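Side-chain contacts in Ika8 (Synthetic construct, PDB 6G6O), which is a computationally designed, symmetrical eight-bladed beta-propeller of the WD40 type, probably made to test the design of the fold rather than for a biological task: residues A[141-145]-A[146-150]; A[221-225]-A[226-230]. All coordinates share one frame; numbering follows the deposited sequence.

Contact 1 of 2, residues A[141-145]-A[146-150]; sequences LQFKD and NIVVS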
ATOM      1  N   LEU A 141       5.018   2.400   5.496  1.00 24.05           N
ATOM      2  CA  LEU A 141       4.721   3.653   6.190  1.00 24.60           C
ATOM      3  C   LEU A 141       3.263   3.635   6.626  1.00 26.08           C
ATOM      4  O   LEU A 141       2.366   3.712   5.782  1.00 32.38           O
ATOM      5  CB  LEU A 141       5.000   4.856   5.294  1.00 26.29           C
ATOM      6  CG  LEU A 141       6.195   5.756   5.610  1.00 26.55           C
ATOM      7  CD1 LEU A 141       5.978   7.136   5.010  1.00 21.43           C
ATOM      8  CD2 LEU A 141       6.427   5.854   7.108  1.00 23.73           C
ATOM      9  N   GLN A 142       3.030   3.547   7.932  1.00 24.01           N
ATOM     10  CA  GLN A 142       1.697   3.673   8.506  1.00 22.28           C
ATOM     11  C   GLN A 142       1.692   4.847   9.473  1.00 27.06           C
ATOM     12  O   GLN A 142       2.590   4.969  10.312  1.00 28.71           O
ATOM     13  CB  GLN A 142       1.270   2.388   9.220  1.00 24.95           C
ATOM     14  CG  GLN A 142       1.061   1.202   8.289  1.00 26.27           C
ATOM     15  CD  GLN A 142       0.001   1.456   7.233  1.00 28.52           C
ATOM     16  OE1 GLN A 142      -0.961   2.189   7.461  1.00 25.79           O
ATOM     17  NE2 GLN A 142       0.176   0.849   6.064  1.00 24.32           N
ATOM     18  N   PHE A 143       0.682   5.706   9.354  1.00 26.10           N
ATOM     19  CA  PHE A 143       0.627   6.944  10.120  1.00 19.28           C
ATOM     20  C   PHE A 143      -0.797   7.177  10.598  1.00 27.38           C
ATOM     21  O   PHE A 143      -1.705   7.363   9.781  1.00 28.85           O
ATOM     22  CB  PHE A 143       1.121   8.122   9.275  1.00 22.61           C
ATOM     23  CG  PHE A 143       0.727   9.465   9.809  1.00 22.32           C
ATOM     24  CD1 PHE A 143       0.972   9.804  11.127  1.00 24.07           C
ATOM     25  CD2 PHE A 143       0.123  10.397   8.983  1.00 16.48           C
ATOM     26  CE1 PHE A 143       0.608  11.040  11.617  1.00 23.66           C
ATOM     27  CE2 PHE A 143      -0.238  11.634   9.466  1.00 22.20           C
ATOM     28  CZ  PHE A 143       0.005  11.957  10.785  1.00 23.81           C
ATOM     29  N   LYS A 144      -0.987   7.159  11.917  1.00 26.67           N
ATOM     30  CA  LYS A 144      -2.269   7.456  12.542  1.00 30.62           C
ATOM     31  C   LYS A 144      -2.015   8.156  13.869  1.00 34.26           C
ATOM     32  O   LYS A 144      -1.039   7.848  14.559  1.00 30.71           O
ATOM     33  CB  LYS A 144      -3.106   6.189  12.786  1.00 31.27           C
ATOM     34  CG  LYS A 144      -3.328   5.306  11.566  1.00 39.34           C
ATOM     35  CD  LYS A 144      -3.056   3.842  11.883  1.00 38.96           C
ATOM     36  CE  LYS A 144      -2.855   3.026  10.613  1.00 28.83           C
ATOM     37  NZ  LYS A 144      -2.426   1.629  10.904  1.00 22.48           N
ATOM     38  N   ASP A 145      -2.895   9.097  14.213  1.00 37.16           N
ATOM     39  CA  ASP A 145      -2.923   9.726  15.536  1.00 41.56           C
ATOM     40  C   ASP A 145      -1.571  10.337  15.904  1.00 35.50           C
ATOM     41  O   ASP A 145      -1.031  10.107  16.988  1.00 38.98           O
ATOM     42  CB  ASP A 145      -3.372   8.725  16.601  1.00 42.14           C
ATOM     43  CG  ASP A 145      -4.863   8.464  16.562  1.00 49.12           C
ATOM     44  OD1 ASP A 145      -5.639   9.442  16.523  1.00 51.80           O
ATOM     45  OD2 ASP A 145      -5.260   7.280  16.569  1.00 57.47           O
ATOM     46  N   ASN A 146      -1.024  11.127  14.981  1.00 35.81           N
ATOM     47  CA  ASN A 146       0.262  11.804  15.153  1.00 33.90           C
ATOM     48  C   ASN A 146       1.398  10.831  15.457  1.00 33.53           C
ATOM     49  O   ASN A 146       2.429  11.230  16.007  1.00 36.35           O
ATOM     50  CB  ASN A 146       0.183  12.878  16.244  1.00 33.74           C
ATOM     51  CG  ASN A 146      -0.339  14.203  15.723  1.00 34.62           C
ATOM     52  OD1 ASN A 146       0.097  14.687  14.677  1.00 31.72           O
ATOM     53  ND2 ASN A 146      -1.275  14.799  16.452  1.00 41.42           N
ATOM     54  N   ILE A 147       1.231   9.559  15.109  1.00 30.70           N
ATOM     55  CA  ILE A 147       2.243   8.534  15.324  1.00 24.72           C
ATOM     56  C   ILE A 147       2.597   7.928  13.975  1.00 24.68           C
ATOM     57  O   ILE A 147       1.712   7.462  13.247  1.00 26.09           O
ATOM     58  CB  ILE A 147       1.760   7.447  16.301  1.00 33.09           C
ATOM     59  CG1 ILE A 147       1.443   8.054  17.670  1.00 34.55           C
ATOM     60  CG2 ILE A 147       2.801   6.344  16.431  1.00 24.81           C
ATOM     61  CD1 ILE A 147       0.928   7.051  18.679  1.00 26.02           C
ATOM     62  N   VAL A 148       3.884   7.937  13.644  1.00 22.99           N
ATOM     63  CA  VAL A 148       4.393   7.370  12.401  1.00 23.88           C
ATOM     64  C   VAL A 148       5.154   6.096  12.731  1.00 28.99           C
ATOM     65  O   VAL A 148       6.048   6.102  13.585  1.00 27.01           O
ATOM     66  CB  VAL A 148       5.297   8.366  11.654  1.00 23.62           C
ATOM     67  CG1 VAL A 148       5.821   7.744  10.369  1.00 24.53           C
ATOM     68  CG2 VAL A 148       4.545   9.651  11.364  1.00 26.48           C
ATOM     69  N   VAL A 149       4.796   5.004  12.060  1.00 27.39           N
ATOM     70  CA  VAL A 149       5.498   3.732  12.177  1.00 22.41           C
ATOM     71  C   VAL A 149       6.046   3.387  10.801  1.00 31.85           C
ATOM     72  O   VAL A 149       5.278   3.226   9.845  1.00 33.84           O
ATOM     73  CB  VAL A 149       4.587   2.616  12.707  1.00 23.30           C
ATOM     74  CG1 VAL A 149       5.393   1.357  12.962  1.00 23.52           C
ATOM     75  CG2 VAL A 149       3.891   3.069  13.979  1.00 26.31           C
ATOM     76  N   SER A 150       7.368   3.276  10.701  1.00 26.90           N
ATOM     77  CA  SER A 150       8.047   3.109   9.426  1.00 18.23           C
ATOM     78  C   SER A 150       8.860   1.823   9.414  1.00 16.66           C
ATOM     79  O   SER A 150       9.402   1.400  10.439  1.00 23.51           O
ATOM     80  CB  SER A 150       8.966   4.299   9.134  1.00 26.00           C
ATOM     81  OG  SER A 150       9.974   4.416  10.125  1.00 25.51           O
TER
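With chi1 at 163°, Phe-143 carries CG anti to its own nitrogen, and this brings an edge of the ring up to the start of the returning strand, where Val-148 and the backbone of Asn-146 and Ile-147 meet it. Val-148 has CG1 anti to the nitrogen and CG2 anti to the carbonyl carbon, an arrangement that spreads its two methyls towards different neighbours. CG2 lies obliquely to the aromatic ring, 3.6 Å from Phe-143 CD1, while CG1 is 3.8 Å from Leu-141 CD2. The same leucine methyl reaches Ser-150 CB at 3.6 Å, so Leu-141 bridges two residues of the opposite strand. The rim of the phenyl ring is turned to the backbone: Phe-143 CD1 is 3.2 Å from Ile-147 O, close to the ring plane, and CE1 sits beside Asn-146 CA. These residues form a tight antiparallel beta hairpin, the pairing of the first two strands in a four-stranded WD40 propeller blade. A type I' turn from Lys-144 to Ile-147 joins them, with Asp-145 and Asn-146 at its corner, both in left-handed backbone conformations. Two pairs of backbone bonds hold the ladder. At the Gln-142 and Val-149 pair they are nearly straight, Val-149 N to Gln-142 O measuring 2.8 Å at 174°. Nearer the turn they bend more, Ile-147 N to Lys-144 O measuring 2.9 Å. Phe-143, Leu-141 and Val-148 all also rest on Val-109 of strand 107-112, whereas Val-149, on the other face of the hairpin, meets Leu-181 and Phe-183 of strand 178-184. Ser-150 OG is hydrogen-bonded to His-134 NE2.

Contact 2 of 2, residues A[221-225]-A[226-230]; sequences LQFKD and NIVVS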
ATOM      1  N   LEU A 221       1.526  -8.380   1.888  1.00 18.94           N
ATOM      2  CA  LEU A 221       0.918  -8.575   3.194  1.00 19.61           C
ATOM      3  C   LEU A 221      -0.271  -7.640   3.347  1.00 15.63           C
ATOM      4  O   LEU A 221      -0.370  -6.609   2.677  1.00 23.74           O
ATOM      5  CB  LEU A 221       1.914  -8.323   4.334  1.00 21.36           C
ATOM      6  CG  LEU A 221       2.882  -9.440   4.714  1.00 19.02           C
ATOM      7  CD1 LEU A 221       3.598  -9.072   5.994  1.00 21.90           C
ATOM      8  CD2 LEU A 221       2.148 -10.752   4.878  1.00 17.96           C
ATOM      9  N   GLN A 222      -1.174  -8.014   4.249  1.00 20.75           N
ATOM     10  CA  GLN A 222      -2.334  -7.190   4.560  1.00 23.18           C
ATOM     11  C   GLN A 222      -2.765  -7.474   5.990  1.00 21.88           C
ATOM     12  O   GLN A 222      -2.857  -8.636   6.394  1.00 18.42           O
ATOM     13  CB  GLN A 222      -3.484  -7.464   3.585  1.00 24.75           C
ATOM     14  CG  GLN A 222      -4.480  -6.325   3.474  1.00 18.51           C
ATOM     15  CD  GLN A 222      -4.057  -5.277   2.469  1.00 18.88           C
ATOM     16  OE1 GLN A 222      -3.104  -5.471   1.715  1.00 28.08           O
ATOM     17  NE2 GLN A 222      -4.768  -4.156   2.452  1.00 19.37           N
ATOM     18  N   PHE A 223      -3.021  -6.410   6.750  1.00 26.63           N
ATOM     19  CA  PHE A 223      -3.449  -6.513   8.139  1.00 22.33           C
ATOM     20  C   PHE A 223      -4.819  -5.871   8.284  1.00 18.44           C
ATOM     21  O   PHE A 223      -4.992  -4.690   7.962  1.00 30.76           O
ATOM     22  CB  PHE A 223      -2.448  -5.839   9.081  1.00 25.79           C
ATOM     23  CG  PHE A 223      -1.058  -6.395   8.992  1.00 19.24           C
ATOM     24  CD1 PHE A 223      -0.724  -7.570   9.641  1.00 16.25           C
ATOM     25  CD2 PHE A 223      -0.080  -5.734   8.269  1.00 21.37           C
ATOM     26  CE1 PHE A 223       0.555  -8.081   9.565  1.00 20.98           C
ATOM     27  CE2 PHE A 223       1.200  -6.242   8.189  1.00 21.07           C
ATOM     28  CZ  PHE A 223       1.517  -7.416   8.838  1.00 17.66           C
ATOM     29  N   LYS A 224      -5.787  -6.649   8.760  1.00 23.62           N
ATOM     30  CA  LYS A 224      -7.108  -6.136   9.115  1.00 29.46           C
ATOM     31  C   LYS A 224      -7.494  -6.789  10.433  1.00 27.36           C
ATOM     32  O   LYS A 224      -7.732  -8.000  10.476  1.00 31.53           O
ATOM     33  CB  LYS A 224      -8.141  -6.431   8.027  1.00 34.13           C
ATOM     34  CG  LYS A 224      -9.350  -5.507   8.050  1.00 36.12           C
ATOM     35  CD  LYS A 224     -10.359  -5.895   6.981  1.00 29.01           C
ATOM     36  CE  LYS A 224     -11.441  -6.806   7.539  1.00 29.92           C
ATOM     37  NZ  LYS A 224     -12.457  -6.051   8.324  1.00 32.74           N
ATOM     38  N   ASP A 225      -7.544  -5.991  11.497  1.00 33.35           N
ATOM     39  CA  ASP A 225      -7.717  -6.485  12.870  1.00 33.67           C
ATOM     40  C   ASP A 225      -6.535  -7.409  13.155  1.00 31.69           C
ATOM     41  O   ASP A 225      -5.389  -7.033  12.856  1.00 37.88           O
ATOM     42  CB  ASP A 225      -9.102  -7.102  13.031  1.00 37.72           C
ATOM     43  CG  ASP A 225     -10.216  -6.108  12.765  1.00 44.85           C
ATOM     44  OD1 ASP A 225     -10.287  -5.088  13.484  1.00 44.06           O
ATOM     45  OD2 ASP A 225     -11.020  -6.342  11.837  1.00 44.48           O
ATOM     46  N   ASN A 226      -6.744  -8.605  13.708  1.00 36.07           N
ATOM     47  CA  ASN A 226      -5.653  -9.497  14.078  1.00 27.78           C
ATOM     48  C   ASN A 226      -5.454 -10.629  13.074  1.00 23.04           C
ATOM     49  O   ASN A 226      -5.005 -11.717  13.448  1.00 29.10           O
ATOM     50  CB  ASN A 226      -5.887 -10.070  15.475  1.00 28.84           C
ATOM     51  CG  ASN A 226      -6.235  -9.003  16.493  1.00 30.00           C
ATOM     52  OD1 ASN A 226      -5.569  -7.971  16.583  1.00 31.16           O
ATOM     53  ND2 ASN A 226      -7.284  -9.247  17.269  1.00 39.03           N
ATOM     54  N   ILE A 227      -5.771 -10.395  11.804  1.00 27.16           N
ATOM     55  CA  ILE A 227      -5.680 -11.415  10.766  1.00 24.10           C
ATOM     56  C   ILE A 227      -4.720 -10.925   9.692  1.00 16.21           C
ATOM     57  O   ILE A 227      -4.796  -9.767   9.267  1.00 22.72           O
ATOM     58  CB  ILE A 227      -7.063 -11.736  10.170  1.00 27.10           C
ATOM     59  CG1 ILE A 227      -7.965 -12.348  11.242  1.00 24.33           C
ATOM     60  CG2 ILE A 227      -6.936 -12.679   8.984  1.00 25.25           C
ATOM     61  CD1 ILE A 227      -9.412 -12.485  10.825  1.00 39.77           C
ATOM     62  N   VAL A 228      -3.814 -11.802   9.264  1.00 22.64           N
ATOM     63  CA  VAL A 228      -2.822 -11.490   8.242  1.00 25.75           C
ATOM     64  C   VAL A 228      -3.132 -12.304   6.995  1.00 25.49           C
ATOM     65  O   VAL A 228      -3.399 -13.510   7.082  1.00 23.34           O
ATOM     66  CB  VAL A 228      -1.390 -11.778   8.728  1.00 23.02           C
ATOM     67  CG1 VAL A 228      -0.373 -11.276   7.713  1.00 17.71           C
ATOM     68  CG2 VAL A 228      -1.150 -11.138  10.070  1.00 34.45           C
ATOM     69  N   VAL A 229      -3.093 -11.647   5.841  1.00 26.16           N
ATOM     70  CA  VAL A 229      -3.181 -12.305   4.544  1.00 18.24           C
ATOM     71  C   VAL A 229      -1.819 -12.180   3.881  1.00 18.25           C
ATOM     72  O   VAL A 229      -1.349 -11.067   3.616  1.00 19.70           O
ATOM     73  CB  VAL A 229      -4.286 -11.693   3.668  1.00 18.27           C
ATOM     74  CG1 VAL A 229      -4.430 -12.483   2.377  1.00 20.84           C
ATOM     75  CG2 VAL A 229      -5.601 -11.657   4.427  1.00 22.47           C
ATOM     76  N   SER A 230      -1.178 -13.318   3.623  1.00 23.28           N
ATOM     77  CA  SER A 230       0.172 -13.354   3.079  1.00 23.42           C
ATOM     78  C   SER A 230       0.167 -14.054   1.729  1.00 23.14           C
ATOM     79  O   SER A 230      -0.370 -15.159   1.599  1.00 26.76           O
ATOM     80  CB  SER A 230       1.132 -14.065   4.037  1.00 17.92           C
ATOM     81  OG  SER A 230       0.610 -15.311   4.458  1.00 22.75           O
TER
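Apolar contacts between Phe-223, Leu-221 and Val-228 occupy one face of the hairpin. Phe-223 has CG anti to its carbonyl carbon (chi1 -58°), which sets the ring alongside Val-228, the two side chains pointing the same way. Val-228 CG2 lies 3.5 Å from Phe-223 CE1, oblique to the ring, and Val-228 CG1 is 3.8 Å from the same CE1. That second methyl also meets Leu-221 CD2, which in turn reaches Ser-230 CB at 3.6 Å. Replacing Phe-223 by an alanine would probably leave the CG2 methyl of Val-228 without its aromatic neighbour and open a gap towards Ala-180 and Ala-182 of strand 178-184, against which the ring also packs.

Backbone hydrogen bonding is uneven. Val-229 N donates to Gln-222 O at 3.1 Å, but the return bond from Gln-222 N to Val-229 O is weak, bent to 122°. Both bonds of the Lys-224 and Ile-227 pair are weak as well, at 3.3 Å for Lys-224 N to Ile-227 O and 3.4 Å for Ile-227 N to Lys-224 O.

Among polar side chains, Lys-224 NZ and Asp-225 OD2 make a long salt bridge between two neighbouring residues of the turn. Ser-230 OG is hydrogen-bonded to Gln-215 OE1, and more weakly to Trp-240 NE1.

A type II' turn from Lys-224 to Ile-227 closes this antiparallel hairpin, whose strands 218-224 and 227-232 are the first two of a four-stranded WD40 propeller blade.

Overall arrangement
Contacts 1 and 2 follow in series along the chain and repeat the sequence LQFKD-NIVVS in two blades of the propeller, with centres about 17 Å apart and nearest atoms about 7 Å apart, so they do not touch. Strand 178-184, first in the blade between them, meets side chains of both. Identical sequence does not give identical geometry: the turn is type I' in contact 1 and type II' in contact 2, and the phenylalanine adopts a different first torsion in each. As a designed scaffold the protein probably has no active site to which either contact could be related. Glycerol, probably from the crystallisation liquor, lies about 5 Å from the Leu-141 side chain and about 3 Å from that of Gln-222.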